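Local structure of PaxB (Photorhabdus luminescens, 6EK4) at residues Q36-I40 and E41-E45; I273-K276 and G277-Q280; R113-K116 and K117-G121. The protein probably acts as one component of a two-component alpha-helical pore-forming toxin of the YaxAB type, which perforates target membranes. All coordinates share one frame; numbering follows the deposited sequence.

Contact 1 of 3, residues Q36-I40 and E41-E45; sequences QKSGI and EIIQE
I40 and I43 meet side by side at the start of helix 42-73, their side chains pointing the same way. The touching branch of I40 is its methyl CG2, which lies 3.6 Å from I43 CG1, while I40 CD1 reaches the same methylene at 3.8 Å. Both isoleucines set CG1 anti to the carbonyl carbon (chi1 -57° in I40 and -65° in I43); this shared first torsion goes with the side-by-side packing, although the two chains differ at chi2. I42 takes the other course: it presents CG2 to I40 CG2 at 4.0 Å and sends the rest of the chain away.

The segment 36-40 is the loop that turns the chain from helix 19-35 into helix 42-73, a helix-loop-helix connection in which E41 holds the N-cap position. G39 has positive phi, a backbone state that favours glycine. At the entry to the helix, I42 N makes a weak hydrogen bond to I40 O. The first regular turn then follows, with E45 N bonded to E41 O at 2.9 Å.

Q36, buried where helix 19-35 ends, carries CG anti to its backbone N (chi1 163°), and a bend at chi2 then brings the amide near I43 and Q44. Its NE2 approaches I43 CG2 at 4.2 Å, and its OE1 lies equally far from Q44 CG, so the amide lies loosely beside the start of the new helix. Q36 and I43 also both touch V288 of helix 247-321, which covers this face of the turn.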
loop_
_atom_site.group_PDB
_atom_site.type_symbol
_atom_site.label_atom_id
_atom_site.label_comp_id
_atom_site.label_asym_id
_atom_site.label_seq_id
_atom_site.Cartn_x
_atom_site.Cartn_y
_atom_site.Cartn_z
ATOM N N GLN A 36 -2.335 -6.900 4.238
ATOM C CA GLN A 36 -3.552 -6.082 4.296
ATOM C C GLN A 36 -4.682 -6.804 5.034
ATOM O O GLN A 36 -4.998 -7.957 4.726
ATOM C CB GLN A 36 -3.991 -5.694 2.874
ATOM C CG GLN A 36 -5.425 -5.187 2.721
ATOM C CD GLN A 36 -6.398 -6.256 2.240
ATOM O OE1 GLN A 36 -6.007 -7.238 1.607
ATOM N NE2 GLN A 36 -7.678 -6.058 2.527
ATOM N N LYS A 37 -5.276 -6.117 6.009
ATOM C CA LYS A 37 -6.378 -6.664 6.800
ATOM C C LYS A 37 -7.479 -5.619 6.998
ATOM O O LYS A 37 -7.717 -5.146 8.112
ATOM C CB LYS A 37 -5.861 -7.183 8.149
ATOM C CG LYS A 37 -5.007 -8.437 8.035
ATOM C CD LYS A 37 -4.316 -8.779 9.345
ATOM C CE LYS A 37 -3.386 -9.971 9.176
ATOM N NZ LYS A 37 -2.768 -10.397 10.462
ATOM N N SER A 38 -8.139 -5.264 5.896
ATOM C CA SER A 38 -9.286 -4.352 5.923
ATOM C C SER A 38 -10.559 -5.066 6.391
ATOM O O SER A 38 -11.487 -4.427 6.888
ATOM C CB SER A 38 -9.512 -3.725 4.543
ATOM O OG SER A 38 -9.767 -4.713 3.558
ATOM N N GLY A 39 -10.600 -6.386 6.213
ATOM C CA GLY A 39 -11.706 -7.207 6.704
ATOM C C GLY A 39 -12.977 -7.115 5.878
ATOM O O GLY A 39 -14.073 -7.324 6.401
ATOM N N ILE A 40 -12.831 -6.810 4.591
ATOM C CA ILE A 40 -13.972 -6.727 3.674
ATOM C C ILE A 40 -14.214 -8.080 2.991
ATOM O O ILE A 40 -15.347 -8.399 2.633
ATOM C CB ILE A 40 -13.772 -5.607 2.627
ATOM C CG1 ILE A 40 -13.536 -4.261 3.327
ATOM C CG2 ILE A 40 -14.984 -5.511 1.707
ATOM C CD1 ILE A 40 -12.947 -3.188 2.435
ATOM N N GLU A 41 -13.141 -8.856 2.811
ATOM C CA GLU A 41 -13.194 -10.258 2.349
ATOM C C GLU A 41 -13.239 -10.399 0.825
ATOM O O GLU A 41 -12.389 -11.078 0.244
ATOM C CB GLU A 41 -14.351 -11.037 2.998
ATOM C CG GLU A 41 -14.172 -12.551 3.000
ATOM C CD GLU A 41 -13.101 -13.025 3.969
ATOM O OE1 GLU A 41 -11.904 -12.967 3.615
ATOM O OE2 GLU A 41 -13.458 -13.472 5.081
ATOM N N ILE A 42 -14.230 -9.785 0.182
ATOM C CA ILE A 42 -14.278 -9.751 -1.284
ATOM C C ILE A 42 -13.097 -8.944 -1.829
ATOM O O ILE A 42 -12.533 -9.290 -2.867
ATOM C CB ILE A 42 -15.624 -9.197 -1.823
ATOM C CG1 ILE A 42 -15.754 -9.443 -3.332
ATOM C CG2 ILE A 42 -15.775 -7.710 -1.524
ATOM C CD1 ILE A 42 -15.751 -10.903 -3.730
ATOM N N ILE A 43 -12.723 -7.883 -1.115
ATOM C CA ILE A 43 -11.529 -7.105 -1.443
ATOM C C ILE A 43 -10.281 -7.956 -1.212
ATOM O O ILE A 43 -9.343 -7.923 -2.008
ATOM C CB ILE A 43 -11.441 -5.811 -0.596
ATOM C CG1 ILE A 43 -12.596 -4.855 -0.934
ATOM C CG2 ILE A 43 -10.099 -5.110 -0.795
ATOM C CD1 ILE A 43 -12.506 -4.198 -2.299
ATOM N N GLN A 44 -10.285 -8.718 -0.119
ATOM C CA GLN A 44 -9.181 -9.622 0.204
ATOM C C GLN A 44 -8.966 -10.659 -0.900
ATOM O O GLN A 44 -7.830 -10.990 -1.228
ATOM C CB GLN A 44 -9.438 -10.331 1.537
ATOM C CG GLN A 44 -8.179 -10.798 2.246
ATOM C CD GLN A 44 -8.473 -11.397 3.607
ATOM O OE1 GLN A 44 -8.169 -10.798 4.640
ATOM N NE2 GLN A 44 -9.082 -12.580 3.617
ATOM N N GLU A 45 -10.061 -11.161 -1.466
ATOM C CA GLU A 45 -9.991 -12.129 -2.559
ATOM C C GLU A 45 -9.554 -11.465 -3.864
ATOM O O GLU A 45 -8.724 -12.010 -4.591
ATOM C CB GLU A 45 -11.344 -12.816 -2.756
ATOM C CG GLU A 45 -11.289 -14.022 -3.682
ATOM C CD GLU A 45 -12.659 -14.584 -4.011
ATOM O OE1 GLU A 45 -13.569 -14.503 -3.159
ATOM O OE2 GLU A 45 -12.823 -15.119 -5.127
#

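Contact 2 of 3, residues I273-K276 and G277-Q280; sequences IQLK and GVEQ
G277 N bonds to I273 O and Q280 N to K276 O, the first and last of four successive i to i+4 backbone hydrogen bonds between 273-276 and 277-280. The straightest is V278 N to Q274 O, 163° at the hydrogen and 3.1 Å long. E279 N to L275 O has the same length, and all eight residues have helical phi and psi.

L275 carries the side-chain contact. With CG anti to the backbone N (chi1 -171°), its fork reaches E279 OE2, and CD1 is the branch directed to V278. E279 OE2 comes within 3.7 Å of L275 CG, a carboxylate oxygen resting on an aliphatic branch, and the two chains pass at a slant. L275 CD1 lies 4.1 Å from V278 CG2.

The eight residues form two unbroken turns within helix 247-321, the longest helix of a chain that is mostly helix and has no strand. One flank packs on helix 149-193: L275 touches I167 there, and V278 meets E156 and R159. Q274 is linked to the same helix by a weak hydrogen bond from R159 NH2 to its OE1, and its NE2 makes another weak one to D270 O, one turn back.

V278 holds CG2 between its own backbone N and carbonyl carbon, and this is the methyl that meets L275. E279 lies against the same leucine with CB and CG close to the L275 carbonyl, as is routine along a helix. K276, by contrast, extends its chain from the exposed side of the helix, and G277 adds backbone alone to the surface beside it.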
loop_
_atom_site.group_PDB
_atom_site.type_symbol
_atom_site.label_atom_id
_atom_site.label_comp_id
_atom_site.label_asym_id
_atom_site.label_seq_id
_atom_site.Cartn_x
_atom_site.Cartn_y
_atom_site.Cartn_z
ATOM N N ILE A 273 -10.175 -0.843 22.326
ATOM C CA ILE A 273 -10.325 -2.040 21.497
ATOM C C ILE A 273 -10.893 -1.654 20.130
ATOM O O ILE A 273 -10.380 -2.090 19.097
ATOM C CB ILE A 273 -11.230 -3.096 22.171
ATOM C CG1 ILE A 273 -10.530 -3.679 23.402
ATOM C CG2 ILE A 273 -11.580 -4.217 21.197
ATOM C CD1 ILE A 273 -11.469 -4.337 24.391
ATOM N N GLN A 274 -11.943 -0.835 20.130
ATOM C CA GLN A 274 -12.541 -0.335 18.888
ATOM C C GLN A 274 -11.549 0.496 18.069
ATOM O O GLN A 274 -11.584 0.470 16.838
ATOM C CB GLN A 274 -13.783 0.512 19.183
ATOM C CG GLN A 274 -14.954 -0.255 19.775
ATOM C CD GLN A 274 -16.107 0.659 20.156
ATOM O OE1 GLN A 274 -16.753 1.254 19.292
ATOM N NE2 GLN A 274 -16.372 0.774 21.453
ATOM N N LEU A 275 -10.672 1.227 18.757
ATOM C CA LEU A 275 -9.681 2.082 18.103
ATOM C C LEU A 275 -8.639 1.266 17.334
ATOM O O LEU A 275 -8.234 1.651 16.236
ATOM C CB LEU A 275 -8.988 2.984 19.132
ATOM C CG LEU A 275 -8.076 4.091 18.594
ATOM C CD1 LEU A 275 -8.830 5.017 17.650
ATOM C CD2 LEU A 275 -7.469 4.880 19.743
ATOM N N LYS A 276 -8.203 0.149 17.911
ATOM C CA LYS A 276 -7.324 -0.785 17.204
ATOM C C LYS A 276 -8.016 -1.356 15.965
ATOM O O LYS A 276 -7.373 -1.590 14.943
ATOM C CB LYS A 276 -6.885 -1.934 18.116
ATOM C CG LYS A 276 -5.848 -1.552 19.159
ATOM C CD LYS A 276 -5.128 -2.785 19.684
ATOM C CE LYS A 276 -4.277 -2.472 20.904
ATOM N NZ LYS A 276 -3.410 -3.623 21.279
ATOM N N GLY A 277 -9.324 -1.579 16.070
ATOM C CA GLY A 277 -10.120 -2.098 14.962
ATOM C C GLY A 277 -10.153 -1.164 13.767
ATOM O O GLY A 277 -9.847 -1.577 12.648
ATOM N N VAL A 278 -10.516 0.096 14.004
ATOM C CA VAL A 278 -10.591 1.086 12.923
ATOM C C VAL A 278 -9.211 1.382 12.331
ATOM O O VAL A 278 -9.078 1.527 11.117
ATOM C CB VAL A 278 -11.280 2.411 13.354
ATOM C CG1 VAL A 278 -12.706 2.150 13.815
ATOM C CG2 VAL A 278 -10.495 3.138 14.439
ATOM N N GLU A 279 -8.190 1.453 13.184
ATOM C CA GLU A 279 -6.823 1.729 12.729
ATOM C C GLU A 279 -6.257 0.601 11.866
ATOM O O GLU A 279 -5.498 0.858 10.930
ATOM C CB GLU A 279 -5.887 2.006 13.911
ATOM C CG GLU A 279 -5.994 3.424 14.460
ATOM C CD GLU A 279 -4.852 3.791 15.393
ATOM O OE1 GLU A 279 -3.681 3.498 15.061
ATOM O OE2 GLU A 279 -5.122 4.389 16.459
ATOM N N GLN A 280 -6.621 -0.639 12.183
ATOM C CA GLN A 280 -6.219 -1.785 11.369
ATOM C C GLN A 280 -6.942 -1.781 10.024
ATOM O O GLN A 280 -6.352 -2.125 8.998
ATOM C CB GLN A 280 -6.488 -3.101 12.103
ATOM C CG GLN A 280 -6.075 -4.332 11.311
ATOM C CD GLN A 280 -5.861 -5.558 12.180
ATOM O OE1 GLN A 280 -6.618 -5.808 13.119
ATOM N NE2 GLN A 280 -4.828 -6.334 11.866
#

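Contact 3 of 3, residues R113-K116 and K117-G121; sequences RNLK and KDVKG
L115 places CG anti to its backbone N (chi1 -171°), and V119 sets CG1 anti to its own backbone N (chi1 174°), which leaves V119 CG2 anti to the carbonyl carbon, facing L115. These two settings bring L115 CD2 to 3.9 Å from V119 CG2. The two side chains lie side by side and point the same way, as residues four apart on one helical face can.

Four i to i+4 backbone bonds join 113-116 to 117-121. V119 N to L115 O is nearly straight at 165° and 3.0 Å long, and D118 N to N114 O has the same length. K117 N to R113 O is longer, 3.2 Å, whereas K120 N to K116 O measures 2.8 Å. Next in the series, G121 N makes a weak bond to K117 O, so the pattern runs on past the L115-V119 pair.

The stretch is a regular part of helix 101-141 within a helical bundle. L115 and V119 both touch I320 of helix 247-321 and L329 of helix 326-348, so the L115-V119 pair faces these two helices. V119 also meets L316 and L75, and L115 meets I324 in the loop after helix 247-321.

D118 has its strongest polar partner outside the stretch: its OD2 is hydrogen-bonded to Y80 OH, with a weak bond from Q78 NE2 as well. K116 makes a weak hydrogen bond through NZ to I320 O, near the end of helix 247-321. K116 NZ and K120 NZ are 6.2 Å apart, like charges that are not in contact. Apolar contact therefore probably holds this helix to the bundle, supplemented by the polar ties of D118 to Y80 and, weakly, to Q78, and of K116, weakly, to I320 O.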
loop_
_atom_site.group_PDB
_atom_site.type_symbol
_atom_site.label_atom_id
_atom_site.label_comp_id
_atom_site.label_asym_id
_atom_site.label_seq_id
_atom_site.Cartn_x
_atom_site.Cartn_y
_atom_site.Cartn_z
ATOM N N ARG A 113 12.454 -15.305 -51.250
ATOM C CA ARG A 113 11.293 -16.092 -50.823
ATOM C C ARG A 113 11.545 -16.746 -49.459
ATOM O O ARG A 113 10.627 -16.866 -48.646
ATOM C CB ARG A 113 10.941 -17.156 -51.869
ATOM C CG ARG A 113 9.451 -17.460 -51.974
ATOM C CD ARG A 113 9.150 -18.398 -53.133
ATOM N NE ARG A 113 9.654 -17.883 -54.407
ATOM C CZ ARG A 113 9.645 -18.556 -55.557
ATOM N NH1 ARG A 113 9.145 -19.788 -55.624
ATOM N NH2 ARG A 113 10.136 -17.989 -56.654
ATOM N N ASN A 114 12.788 -17.161 -49.222
ATOM C CA ASN A 114 13.201 -17.693 -47.921
ATOM C C ASN A 114 13.327 -16.596 -46.866
ATOM O O ASN A 114 13.043 -16.825 -45.689
ATOM C CB ASN A 114 14.538 -18.433 -48.041
ATOM C CG ASN A 114 14.455 -19.654 -48.938
ATOM O OD1 ASN A 114 13.426 -20.327 -49.000
ATOM N ND2 ASN A 114 15.547 -19.948 -49.634
ATOM N N LEU A 115 13.762 -15.411 -47.292
ATOM C CA LEU A 115 13.892 -14.262 -46.396
ATOM C C LEU A 115 12.520 -13.802 -45.908
ATOM O O LEU A 115 12.333 -13.569 -44.713
ATOM C CB LEU A 115 14.630 -13.114 -47.096
ATOM C CG LEU A 115 15.047 -11.915 -46.231
ATOM C CD1 LEU A 115 16.293 -11.248 -46.800
ATOM C CD2 LEU A 115 13.924 -10.895 -46.074
ATOM N N LYS A 116 11.567 -13.675 -46.831
ATOM C CA LYS A 116 10.186 -13.327 -46.482
ATOM C C LYS A 116 9.581 -14.356 -45.527
ATOM O O LYS A 116 8.911 -13.994 -44.561
ATOM C CB LYS A 116 9.308 -13.230 -47.736
ATOM C CG LYS A 116 9.545 -11.999 -48.598
ATOM C CD LYS A 116 8.722 -12.076 -49.878
ATOM C CE LYS A 116 9.016 -10.923 -50.827
ATOM N NZ LYS A 116 8.332 -9.661 -50.435
ATOM N N LYS A 117 9.828 -15.635 -45.803
ATOM C CA LYS A 117 9.280 -16.731 -45.001
ATOM C C LYS A 117 9.821 -16.730 -43.567
ATOM O O LYS A 117 9.081 -17.016 -42.624
ATOM C CB LYS A 117 9.572 -18.077 -45.669
ATOM C CG LYS A 117 8.759 -19.241 -45.122
ATOM C CD LYS A 117 9.275 -20.577 -45.635
ATOM C CE LYS A 117 10.511 -21.034 -44.872
ATOM N NZ LYS A 117 11.064 -22.307 -45.415
ATOM N N ASP A 118 11.106 -16.418 -43.411
ATOM C CA ASP A 118 11.722 -16.313 -42.085
ATOM C C ASP A 118 11.223 -15.080 -41.332
ATOM O O ASP A 118 10.883 -15.169 -40.152
ATOM C CB ASP A 118 13.253 -16.265 -42.192
ATOM C CG ASP A 118 13.867 -17.612 -42.547
ATOM O OD1 ASP A 118 13.124 -18.608 -42.679
ATOM O OD2 ASP A 118 15.106 -17.672 -42.690
ATOM N N VAL A 119 11.182 -13.938 -42.017
ATOM C CA VAL A 119 10.735 -12.680 -41.408
ATOM C C VAL A 119 9.237 -12.722 -41.078
ATOM O O VAL A 119 8.804 -12.120 -40.096
ATOM C CB VAL A 119 11.067 -11.461 -42.302
ATOM C CG1 VAL A 119 10.461 -10.181 -41.740
ATOM C CG2 VAL A 119 12.576 -11.299 -42.440
ATOM N N LYS A 120 8.450 -13.427 -41.888
ATOM C CA LYS A 120 7.050 -13.701 -41.542
ATOM C C LYS A 120 6.960 -14.442 -40.206
ATOM O O LYS A 120 6.094 -14.147 -39.380
ATOM C CB LYS A 120 6.356 -14.535 -42.627
ATOM C CG LYS A 120 5.732 -13.732 -43.759
ATOM C CD LYS A 120 4.826 -14.616 -44.607
ATOM C CE LYS A 120 4.252 -13.876 -45.806
ATOM N NZ LYS A 120 5.221 -13.770 -46.932
ATOM N N GLY A 121 7.865 -15.400 -40.009
ATOM C CA GLY A 121 7.895 -16.227 -38.804
ATOM C C GLY A 121 8.223 -15.471 -37.529
ATOM O O GLY A 121 7.587 -15.695 -36.498
#

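Contacts 2 and 3 are both uninterrupted helical stretches, whereas contact 1 is a loop-to-helix junction with only a weak bond across it. Contact 2 is a surface contact; contacts 1 and 3 are partly buried. All three involve helix 247-321: contact 2 lies on it, and contacts 1 and 3 pack against it, contact 1 at V288 and contact 3 near its end at I320. Contacts 1 and 2 are neighbours, centres 16 Å apart, with K37 CD 3.5 Å from Q280 NE2. Contact 3 sits far along the elongated molecule, its centre 65 Å from that of contact 2. It presents apolar side chains to two neighbouring helices, while contact 2 mixes a leucine with charged and polar groups.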